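Local coordinates for protein separin (Saccharomyces cerevisiae, PDB 5U1T) that cleaves the Scc1 subunit of cohesin as a caspase-like cysteine protease at the onset of anaphase, thereby driving chromosome segregation, at residues N616-D621 / E828-Y833; H686-I691 / I736-K741. All coordinates share one frame; numbering follows the deposited sequence.

How the interactions relate
In separin, two contacts join helices distant in sequence within the helical region. From the N terminus, the chain first reaches residues 616-621, at the end of helix 602-617. It then runs through 686-691 and on to 736-741, where interaction 2 closes a loop of 44 residues between the two segments and ties helix 680-689, with the turn after it, to helix 729-752. Only at 828-833, after 206 intervening residues, does interaction 1 close, so the shorter loop lies wholly within the longer. The contacts do not touch, their centres being 19 Å apart, yet Glu651 of helix 642-655 and helix 782-805 touch the segments of both interactions.

Interaction 1: residues N616-D621 / E828-Y833; sequences NFNNFD and EPIIVY
Ile830 meets the side chains of Phe617, Asn618 and Asn619 together; it supplies most of the buried surface on its own side, and Phe617 most on the other. Its two branches divide the work. CG1 points opposite the backbone N (chi1 -173°), carrying CD1 toward the Asn619 amide, whose ND2 is 3.5 Å from CD1. That disposition leaves CG2 for the Phe617 ring, 3.4 Å from CE1, an oblique approach as the two side chains slide past each other in opposite directions. Ile831 adds CG1 at 3.6 Å from Phe617 CZ, its side chain crossing the phenylalanine at about a right angle. At the ring edge sits Glu828, its CB 4.1 Å from Phe617 CZ and near the ring plane. The Asn618 side chain also lies against Ile830.

The general principle is that of a helix end meeting a helix start. Helix 602-617 closes in a Schellman motif, in which Asn619, with a phi of 57°, is the C-prime residue and donates its N to Asn616 O at 3.1 Å. The turn of the backbone after the helix places Asn618 and Asn619 beside Ile830. On the other side, Glu828 holds the N-cap position of helix 829-845, and its carbonyl O accepts from both Ile831 N and Val832 N, fixing the first turn that presents the two isoleucines.

Further out, helix 782-805 packs on Phe617 through Leu786 and Lys790, and on Glu828 through Leu789. Ser874 of helix 872-881 and Asp871 just before it cover Ile830, while Glu828 OE2 has a long, weak ion pair with Arg785.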
# COMPACT_ATOMS: atom_id res chain seq x y z
N ASN A 616 5.65 -5.74 -8.91
CA ASN A 616 5.85 -5.76 -7.48
C ASN A 616 4.57 -6.03 -6.68
O ASN A 616 4.57 -6.79 -5.73
CB ASN A 616 6.46 -4.44 -7.07
CG ASN A 616 6.48 -4.26 -5.59
OD1 ASN A 616 5.45 -3.99 -4.96
ND2 ASN A 616 7.67 -4.38 -5.01
N PHE A 617 3.48 -5.38 -7.06
CA PHE A 617 2.22 -5.58 -6.37
C PHE A 617 1.69 -7.00 -6.58
O PHE A 617 0.90 -7.49 -5.77
CB PHE A 617 1.23 -4.52 -6.85
CG PHE A 617 -0.20 -4.72 -6.41
CD1 PHE A 617 -1.08 -5.47 -7.20
CD2 PHE A 617 -0.68 -4.11 -5.27
CE1 PHE A 617 -2.40 -5.62 -6.83
CE2 PHE A 617 -1.99 -4.26 -4.90
CZ PHE A 617 -2.86 -5.04 -5.68
N ASN A 618 2.12 -7.66 -7.65
CA ASN A 618 1.68 -9.04 -7.90
C ASN A 618 2.76 -10.05 -7.55
O ASN A 618 2.60 -11.25 -7.82
CB ASN A 618 1.25 -9.22 -9.35
CG ASN A 618 -0.14 -8.70 -9.60
OD1 ASN A 618 -0.34 -7.76 -10.38
ND2 ASN A 618 -1.12 -9.29 -8.93
N ASN A 619 3.83 -9.56 -6.95
CA ASN A 619 4.94 -10.37 -6.49
C ASN A 619 5.53 -11.19 -7.64
O ASN A 619 5.74 -12.38 -7.53
CB ASN A 619 4.51 -11.29 -5.32
CG ASN A 619 3.71 -10.54 -4.23
OD1 ASN A 619 4.26 -9.72 -3.48
ND2 ASN A 619 2.41 -10.85 -4.14
N PHE A 620 5.80 -10.54 -8.77
CA PHE A 620 6.44 -11.21 -9.89
C PHE A 620 7.93 -11.01 -9.73
O PHE A 620 8.60 -10.59 -10.67
CB PHE A 620 5.97 -10.66 -11.24
CG PHE A 620 4.64 -11.17 -11.71
CD1 PHE A 620 3.65 -11.55 -10.82
CD2 PHE A 620 4.37 -11.26 -13.06
CE1 PHE A 620 2.41 -12.00 -11.27
CE2 PHE A 620 3.14 -11.71 -13.51
CZ PHE A 620 2.16 -12.09 -12.62
N ASP A 621 8.43 -11.30 -8.53
CA ASP A 621 9.74 -10.82 -8.10
C ASP A 621 10.91 -11.22 -9.02
O ASP A 621 11.92 -10.50 -9.09
CB ASP A 621 10.01 -11.32 -6.67
CG ASP A 621 8.84 -11.02 -5.72
OD1 ASP A 621 8.22 -9.94 -5.82
OD2 ASP A 621 8.52 -11.89 -4.86
N GLU A 828 -9.04 -6.99 -6.67
CA GLU A 828 -7.66 -7.35 -7.01
C GLU A 828 -7.34 -8.75 -6.53
O GLU A 828 -7.27 -9.01 -5.37
CB GLU A 828 -6.66 -6.34 -6.48
CG GLU A 828 -6.91 -4.92 -6.93
CD GLU A 828 -6.85 -4.73 -8.42
OE1 GLU A 828 -5.92 -5.24 -9.05
OE2 GLU A 828 -7.73 -4.08 -8.97
N PRO A 829 -7.06 -9.64 -7.46
CA PRO A 829 -6.88 -11.07 -7.16
C PRO A 829 -5.76 -11.37 -6.17
O PRO A 829 -5.93 -12.21 -5.28
CB PRO A 829 -6.59 -11.68 -8.53
CG PRO A 829 -7.31 -10.80 -9.47
CD PRO A 829 -7.10 -9.41 -8.91
N ILE A 830 -4.63 -10.70 -6.27
CA ILE A 830 -3.55 -10.96 -5.34
C ILE A 830 -3.90 -10.54 -3.94
O ILE A 830 -3.40 -11.07 -2.99
CB ILE A 830 -2.27 -10.26 -5.76
CG1 ILE A 830 -1.12 -10.69 -4.87
CG2 ILE A 830 -2.42 -8.77 -5.62
CD1 ILE A 830 -0.65 -12.08 -5.16
N ILE A 831 -4.77 -9.56 -3.82
CA ILE A 831 -5.17 -9.12 -2.50
C ILE A 831 -6.26 -10.03 -1.96
O ILE A 831 -6.22 -10.45 -0.81
CB ILE A 831 -5.66 -7.67 -2.50
CG1 ILE A 831 -4.56 -6.74 -3.00
CG2 ILE A 831 -6.05 -7.26 -1.09
CD1 ILE A 831 -3.34 -6.65 -2.08
N VAL A 832 -7.24 -10.35 -2.80
CA VAL A 832 -8.30 -11.27 -2.43
C VAL A 832 -7.72 -12.62 -2.05
O VAL A 832 -8.09 -13.19 -1.01
CB VAL A 832 -9.31 -11.41 -3.58
CG1 VAL A 832 -10.31 -12.50 -3.29
CG2 VAL A 832 -10.03 -10.09 -3.79
N TYR A 833 -6.79 -13.14 -2.84
CA TYR A 833 -6.17 -14.42 -2.50
C TYR A 833 -5.46 -14.36 -1.15
O TYR A 833 -5.76 -15.16 -0.27
CB TYR A 833 -5.17 -14.90 -3.56
CG TYR A 833 -4.50 -16.16 -3.05
CD1 TYR A 833 -5.25 -17.33 -2.90
CD2 TYR A 833 -3.17 -16.17 -2.63
CE1 TYR A 833 -4.69 -18.47 -2.39
CE2 TYR A 833 -2.61 -17.32 -2.11
CZ TYR A 833 -3.37 -18.46 -1.99
OH TYR A 833 -2.83 -19.63 -1.48

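Interaction 2: residues H686-I691 / I736-K741; sequences HASSLI and ILLNIK
Lys741 reaches across to Ile691 and Ser688, and its side chain shows how a lysine can serve two chemistries along its length. CB begins on the apolar side, 3.8 Å from Ile691 CD1. CG continues past the same methyl, and CD lies 3.6 Å from it, so the isoleucine crosses the first half of the lysine at a slant, meeting it with CD1. Here the surroundings change: CD is equally close to Ser688 OG, and CE comes to 3.5 Å from Ser688 O. Because CG is turned opposite the backbone N (chi1 -157°) and the chain stays extended beyond it, the ammonium group arrives at the last turn of helix 680-689. There NZ donates to Ser688 O, modelled at 2.5 Å, a length too short to be taken literally at this resolution, and makes a weak hydrogen bond of 3.4 Å to Ser688 OG. A carbonyl near the C-terminal end of a helix probably favours a positive charge beside it, and Glu651 OE1 completes the grip with a salt bridge to NZ. A methionine in place of this lysine would probably leave Glu651 without its charged mate and Ser688 O without this donor.

Beside this polar bridge, Leu738 CD1 fits against Ala687 CB at 4.0 Å and Ile691 CD1 at 3.9 Å, and it also touches the Ser688 backbone. The contact joins the end of helix 680-689 and the loop after it to the middle of helix 729-752, in a part of separin where the residues between the segments include helix and no strand. Helix 700-714 packs on the first segment through Leu711 and Phe707, whereas helices 756-775 and 782-805 cover Leu737 and Ile740 of helix 729-752.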
# COMPACT_ATOMS: atom_id res chain seq x y z
N HIS A 686 13.41 6.67 -2.26
CA HIS A 686 14.52 6.16 -1.48
C HIS A 686 14.04 5.67 -0.09
O HIS A 686 14.36 4.55 0.34
CB HIS A 686 15.59 7.26 -1.36
CG HIS A 686 16.79 6.87 -0.55
ND1 HIS A 686 17.32 5.60 -0.55
CD2 HIS A 686 17.58 7.61 0.28
CE1 HIS A 686 18.37 5.56 0.26
NE2 HIS A 686 18.55 6.77 0.77
N ALA A 687 13.24 6.49 0.59
CA ALA A 687 12.84 6.20 1.96
C ALA A 687 11.90 5.00 2.02
O ALA A 687 12.00 4.16 2.91
CB ALA A 687 12.18 7.43 2.60
N SER A 688 10.98 4.92 1.07
CA SER A 688 10.01 3.84 1.08
C SER A 688 10.70 2.47 1.02
O SER A 688 10.24 1.52 1.65
CB SER A 688 9.04 4.01 -0.08
OG SER A 688 7.82 3.33 0.17
N SER A 689 11.79 2.38 0.28
CA SER A 689 12.45 1.10 0.08
C SER A 689 13.21 0.63 1.32
O SER A 689 13.45 -0.56 1.49
CB SER A 689 13.42 1.18 -1.10
OG SER A 689 14.47 2.08 -0.82
N LEU A 690 13.58 1.58 2.16
CA LEU A 690 14.39 1.26 3.32
C LEU A 690 13.58 0.85 4.54
O LEU A 690 14.11 0.73 5.62
CB LEU A 690 15.26 2.46 3.69
CG LEU A 690 16.36 2.75 2.68
CD1 LEU A 690 17.22 3.93 3.13
CD2 LEU A 690 17.22 1.50 2.47
N ILE A 691 12.29 0.61 4.36
CA ILE A 691 11.44 0.45 5.51
C ILE A 691 11.42 -1.00 6.05
O ILE A 691 11.46 -1.19 7.26
CB ILE A 691 10.02 0.94 5.19
CG1 ILE A 691 10.02 2.47 5.12
CG2 ILE A 691 9.01 0.47 6.22
CD1 ILE A 691 8.69 3.08 4.73
N ILE A 736 1.68 10.48 2.83
CA ILE A 736 0.85 9.79 3.80
C ILE A 736 1.10 8.30 3.69
O ILE A 736 1.24 7.62 4.70
CB ILE A 736 -0.64 10.10 3.61
CG1 ILE A 736 -0.91 11.60 3.74
CG2 ILE A 736 -1.47 9.37 4.64
CD1 ILE A 736 -2.38 11.97 3.57
N LEU A 737 1.17 7.79 2.46
CA LEU A 737 1.46 6.38 2.25
C LEU A 737 2.82 5.97 2.83
O LEU A 737 2.96 4.86 3.33
CB LEU A 737 1.42 6.03 0.76
CG LEU A 737 0.06 6.07 0.08
CD1 LEU A 737 0.22 5.92 -1.42
CD2 LEU A 737 -0.87 5.01 0.63
N LEU A 738 3.80 6.87 2.76
CA LEU A 738 5.12 6.59 3.34
C LEU A 738 4.99 6.37 4.84
O LEU A 738 5.55 5.42 5.40
CB LEU A 738 6.11 7.73 3.06
CG LEU A 738 7.47 7.55 3.73
CD1 LEU A 738 8.30 6.53 2.98
CD2 LEU A 738 8.20 8.87 3.86
N ASN A 739 4.25 7.26 5.48
CA ASN A 739 4.11 7.23 6.92
C ASN A 739 3.24 6.07 7.36
O ASN A 739 3.40 5.55 8.44
CB ASN A 739 3.55 8.56 7.43
CG ASN A 739 4.60 9.68 7.44
OD1 ASN A 739 4.86 10.30 6.41
ND2 ASN A 739 5.18 9.94 8.60
N ILE A 740 2.33 5.65 6.49
CA ILE A 740 1.53 4.47 6.75
C ILE A 740 2.44 3.25 6.78
O ILE A 740 2.38 2.42 7.70
CB ILE A 740 0.43 4.30 5.69
CG1 ILE A 740 -0.68 5.33 5.92
CG2 ILE A 740 -0.10 2.87 5.69
CD1 ILE A 740 -1.81 5.33 4.89
N LYS A 741 3.31 3.17 5.79
CA LYS A 741 4.25 2.06 5.68
C LYS A 741 5.24 2.04 6.85
O LYS A 741 5.63 0.98 7.29
CB LYS A 741 5.01 2.15 4.35
CG LYS A 741 5.59 0.86 3.85
CD LYS A 741 6.47 1.11 2.66
CE LYS A 741 7.18 -0.15 2.23
NZ LYS A 741 8.22 0.15 1.23